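Local coordinates for protein extracellular invertase (Aspergillus kawachii, PDB 5XH8) that probably hydrolyses beta-fructofuranosides such as sucrose and, with high transfructosylation activity, probably builds fructooligosaccharides such as 1-kestose, at residues L79-D93 with G144-V156. Residues are numbered along the deposited sequence; the frame is centred on the assembly and turned at random.
Sequences LNQGNQVIVPGGIND and GGSNFTKLDQGPV
Lys150 lays its aliphatic chain across the side chain of Ile86, with CE of the lysine 3.7 Å from Ile86 CG1. Extended beyond CG (chi2 164°, chi3 -171°), the lysine carries its ammonium to the loop after Ile86. There NZ donates to Val87 O at 2.7 Å, almost in line with the carbonyl bond (C=O...N 163°), and forms a salt bridge with Asp93, meeting OD1 on its syn side at 2.9 Å. NZ thereby joins Val87 O to the carboxylate, and Gly90 N adds a weak bond to OD1 within the same loop; OD2, weakly held by the lysine, accepts a hydrogen bond from Tyr115. Nearer the start of 79-93, Val85 and Phe148 run alongside each other in the same direction, CG2 of the valine 3.7 Å from Phe148 CD1. A backbone bond from Phe148 N to Val85 O (2.8 Å) joins the same two residues, and Leu79 rests its CD1 on Gly145 O at 3.6 Å. At the far end, Asn92 ND2 reaches Gln153 O at 2.8 Å on a lone pair in the carbonyl plane, close to the asparagine's own amide plane; Asn92 OD1 is bonded to Tyr120 of the second subunit, linking this end to the dimer interface. A classic beta bulge sets Val85 and Ile86 opposite Ile65, at strand 65-70. The contact thus joins the connection between two successive four-stranded blades to 149-150, the outermost strand, within this chain, of the antiparallel sheet formed with 96-103, 112-118 and 134-140, in the five-bladed beta-propeller of glycoside hydrolase family 32.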
# COMPACT_ATOMS: atom_id res chain seq x y z
N LEU A 79 -24.24 7.82 -18.73
CA LEU A 79 -24.32 8.21 -17.34
C LEU A 79 -23.50 9.47 -17.19
O LEU A 79 -22.46 9.60 -17.83
CB LEU A 79 -23.83 7.09 -16.42
CG LEU A 79 -24.71 5.84 -16.50
CD1 LEU A 79 -24.02 4.62 -15.87
CD2 LEU A 79 -26.09 6.04 -15.88
N ASN A 80 -23.99 10.42 -16.38
CA ASN A 80 -23.29 11.70 -16.12
C ASN A 80 -22.94 12.50 -17.33
O ASN A 80 -21.91 13.20 -17.31
CB ASN A 80 -21.94 11.49 -15.43
CG ASN A 80 -22.03 10.66 -14.22
OD1 ASN A 80 -21.20 9.79 -13.99
ND2 ASN A 80 -23.03 10.91 -13.41
N GLN A 81 -23.72 12.38 -18.40
CA GLN A 81 -23.41 13.05 -19.65
C GLN A 81 -21.99 12.74 -20.14
O GLN A 81 -21.36 13.58 -20.79
CB GLN A 81 -23.61 14.56 -19.51
CG GLN A 81 -24.89 14.97 -18.78
CD GLN A 81 -24.94 16.47 -18.56
OE1 GLN A 81 -24.72 16.95 -17.44
NE2 GLN A 81 -25.18 17.22 -19.63
N GLY A 82 -21.51 11.53 -19.80
CA GLY A 82 -20.23 11.05 -20.23
C GLY A 82 -19.10 11.29 -19.27
O GLY A 82 -18.05 10.73 -19.46
N ASN A 83 -19.32 12.10 -18.24
CA ASN A 83 -18.30 12.37 -17.22
C ASN A 83 -18.05 11.12 -16.37
O ASN A 83 -18.95 10.30 -16.16
CB ASN A 83 -18.68 13.56 -16.33
CG ASN A 83 -18.82 14.86 -17.11
OD1 ASN A 83 -19.84 15.53 -17.04
ND2 ASN A 83 -17.84 15.17 -17.90
N GLN A 84 -16.81 10.99 -15.92
CA GLN A 84 -16.29 9.75 -15.36
C GLN A 84 -17.04 9.40 -14.06
O GLN A 84 -17.44 10.30 -13.31
CB GLN A 84 -14.78 9.86 -15.11
CG GLN A 84 -13.91 9.85 -16.38
CD GLN A 84 -13.69 11.22 -17.02
OE1 GLN A 84 -14.46 12.13 -16.80
NE2 GLN A 84 -12.65 11.34 -17.85
N VAL A 85 -17.25 8.11 -13.84
CA VAL A 85 -17.89 7.62 -12.61
C VAL A 85 -16.88 7.46 -11.47
O VAL A 85 -17.26 7.23 -10.31
CB VAL A 85 -18.65 6.29 -12.88
CG1 VAL A 85 -19.57 6.47 -14.07
CG2 VAL A 85 -17.71 5.10 -13.12
N ILE A 86 -15.60 7.47 -11.82
CA ILE A 86 -14.51 7.44 -10.86
C ILE A 86 -13.29 8.10 -11.52
O ILE A 86 -13.05 7.87 -12.70
CB ILE A 86 -14.20 5.99 -10.36
CG1 ILE A 86 -13.14 5.99 -9.25
CG2 ILE A 86 -13.81 5.05 -11.50
CD1 ILE A 86 -12.98 4.62 -8.59
N VAL A 87 -12.55 8.89 -10.74
CA VAL A 87 -11.42 9.65 -11.22
C VAL A 87 -10.24 9.44 -10.29
O VAL A 87 -10.43 9.14 -9.11
CB VAL A 87 -11.74 11.17 -11.36
CG1 VAL A 87 -12.78 11.42 -12.45
CG2 VAL A 87 -12.21 11.80 -10.05
N PRO A 88 -9.01 9.67 -10.79
CA PRO A 88 -7.83 9.64 -9.92
C PRO A 88 -7.76 10.81 -8.95
O PRO A 88 -8.58 11.72 -9.05
CB PRO A 88 -6.67 9.71 -10.92
CG PRO A 88 -7.23 10.44 -12.09
CD PRO A 88 -8.67 10.04 -12.18
N GLY A 89 -6.79 10.79 -8.05
CA GLY A 89 -6.60 11.88 -7.08
C GLY A 89 -6.97 11.48 -5.65
O GLY A 89 -6.89 12.30 -4.78
N GLY A 90 -7.35 10.23 -5.40
CA GLY A 90 -7.56 9.74 -4.03
C GLY A 90 -6.26 9.40 -3.33
O GLY A 90 -5.17 9.51 -3.91
N ILE A 91 -6.39 8.90 -2.11
CA ILE A 91 -5.26 8.46 -1.33
C ILE A 91 -4.56 7.25 -1.99
O ILE A 91 -3.31 7.16 -2.02
CB ILE A 91 -5.72 8.10 0.10
CG1 ILE A 91 -6.29 9.35 0.83
CG2 ILE A 91 -4.60 7.46 0.89
CD1 ILE A 91 -5.28 10.37 1.26
N ASN A 92 -5.36 6.32 -2.51
CA ASN A 92 -4.80 5.07 -3.09
C ASN A 92 -4.41 5.23 -4.54
O ASN A 92 -3.56 4.46 -5.03
CB ASN A 92 -5.78 3.93 -2.99
CG ASN A 92 -6.24 3.64 -1.56
OD1 ASN A 92 -5.60 4.04 -0.56
ND2 ASN A 92 -7.35 2.91 -1.46
N ASP A 93 -5.04 6.18 -5.23
CA ASP A 93 -4.85 6.36 -6.68
C ASP A 93 -4.52 7.83 -7.02
O ASP A 93 -5.20 8.44 -7.85
CB ASP A 93 -6.08 5.87 -7.46
CG ASP A 93 -7.40 6.45 -6.95
OD1 ASP A 93 -7.40 7.37 -6.11
OD2 ASP A 93 -8.45 5.97 -7.43
N GLY A 144 -26.89 3.90 -8.61
CA GLY A 144 -27.29 3.34 -9.91
C GLY A 144 -26.17 3.33 -10.95
O GLY A 144 -26.43 3.19 -12.13
N GLY A 145 -24.91 3.44 -10.51
CA GLY A 145 -23.78 3.33 -11.40
C GLY A 145 -23.20 4.60 -11.99
O GLY A 145 -22.25 4.53 -12.76
N SER A 146 -23.74 5.75 -11.61
CA SER A 146 -23.20 7.04 -12.03
C SER A 146 -21.92 7.44 -11.30
O SER A 146 -21.10 8.15 -11.87
CB SER A 146 -24.26 8.12 -11.89
OG SER A 146 -25.25 7.95 -12.89
N ASN A 147 -21.77 7.02 -10.05
CA ASN A 147 -20.56 7.29 -9.26
C ASN A 147 -20.17 6.05 -8.49
O ASN A 147 -20.99 5.45 -7.81
CB ASN A 147 -20.79 8.43 -8.26
CG ASN A 147 -21.03 9.74 -8.94
OD1 ASN A 147 -20.10 10.40 -9.33
ND2 ASN A 147 -22.30 10.10 -9.14
N PHE A 148 -18.91 5.65 -8.63
CA PHE A 148 -18.33 4.64 -7.79
C PHE A 148 -17.50 5.33 -6.70
O PHE A 148 -16.46 5.88 -6.96
CB PHE A 148 -17.51 3.65 -8.63
CG PHE A 148 -18.37 2.61 -9.29
CD1 PHE A 148 -19.10 2.92 -10.43
CD2 PHE A 148 -18.51 1.36 -8.72
CE1 PHE A 148 -19.94 1.98 -11.02
CE2 PHE A 148 -19.33 0.41 -9.30
CZ PHE A 148 -20.05 0.72 -10.46
N THR A 149 -18.03 5.32 -5.48
CA THR A 149 -17.40 5.93 -4.32
C THR A 149 -16.30 5.02 -3.81
O THR A 149 -16.54 3.87 -3.44
CB THR A 149 -18.42 6.11 -3.19
OG1 THR A 149 -19.62 6.65 -3.74
CG2 THR A 149 -17.86 7.05 -2.08
N LYS A 150 -15.10 5.56 -3.73
CA LYS A 150 -13.98 4.79 -3.22
C LYS A 150 -14.19 4.47 -1.76
O LYS A 150 -14.57 5.34 -1.00
CB LYS A 150 -12.69 5.57 -3.40
CG LYS A 150 -12.38 5.85 -4.87
CD LYS A 150 -11.32 6.93 -4.99
CE LYS A 150 -11.15 7.38 -6.43
NZ LYS A 150 -10.06 8.40 -6.52
N LEU A 151 -13.98 3.22 -1.37
CA LEU A 151 -13.98 2.89 0.05
C LEU A 151 -12.84 3.66 0.72
O LEU A 151 -11.74 3.78 0.15
CB LEU A 151 -13.80 1.38 0.29
CG LEU A 151 -14.88 0.42 -0.19
CD1 LEU A 151 -14.66 -0.92 0.49
CD2 LEU A 151 -16.30 0.94 0.06
N ASP A 152 -13.13 4.18 1.91
CA ASP A 152 -12.22 5.02 2.65
C ASP A 152 -11.26 4.16 3.44
O ASP A 152 -11.30 4.08 4.66
CB ASP A 152 -13.01 5.99 3.53
CG ASP A 152 -12.17 7.14 4.05
OD1 ASP A 152 -11.06 7.37 3.56
OD2 ASP A 152 -12.62 7.84 4.97
N GLN A 153 -10.36 3.52 2.71
CA GLN A 153 -9.39 2.63 3.27
C GLN A 153 -8.35 2.35 2.19
O GLN A 153 -8.53 2.70 1.03
CB GLN A 153 -10.04 1.33 3.74
CG GLN A 153 -10.72 0.57 2.61
CD GLN A 153 -10.80 -0.89 2.90
OE1 GLN A 153 -11.64 -1.31 3.66
NE2 GLN A 153 -9.88 -1.66 2.35
N GLY A 154 -7.28 1.68 2.60
CA GLY A 154 -6.22 1.31 1.69
C GLY A 154 -6.62 0.23 0.70
O GLY A 154 -7.73 -0.33 0.79
N PRO A 155 -5.72 -0.08 -0.26
CA PRO A 155 -5.97 -1.15 -1.21
C PRO A 155 -6.21 -2.50 -0.51
O PRO A 155 -5.62 -2.81 0.54
CB PRO A 155 -4.69 -1.21 -2.03
CG PRO A 155 -3.64 -0.52 -1.20
CD PRO A 155 -4.37 0.50 -0.39
N VAL A 156 -7.09 -3.30 -1.11
CA VAL A 156 -7.37 -4.65 -0.61
C VAL A 156 -6.31 -5.64 -1.09
O VAL A 156 -6.11 -6.70 -0.47
CB VAL A 156 -8.80 -5.11 -0.94
CG1 VAL A 156 -9.81 -4.20 -0.26
CG2 VAL A 156 -9.07 -5.16 -2.42
O HOH W 1 -26.18 9.64 -14.71
O HOH W 2 -17.46 10.37 -10.02
O HOH W 3 -16.25 8.34 -7.57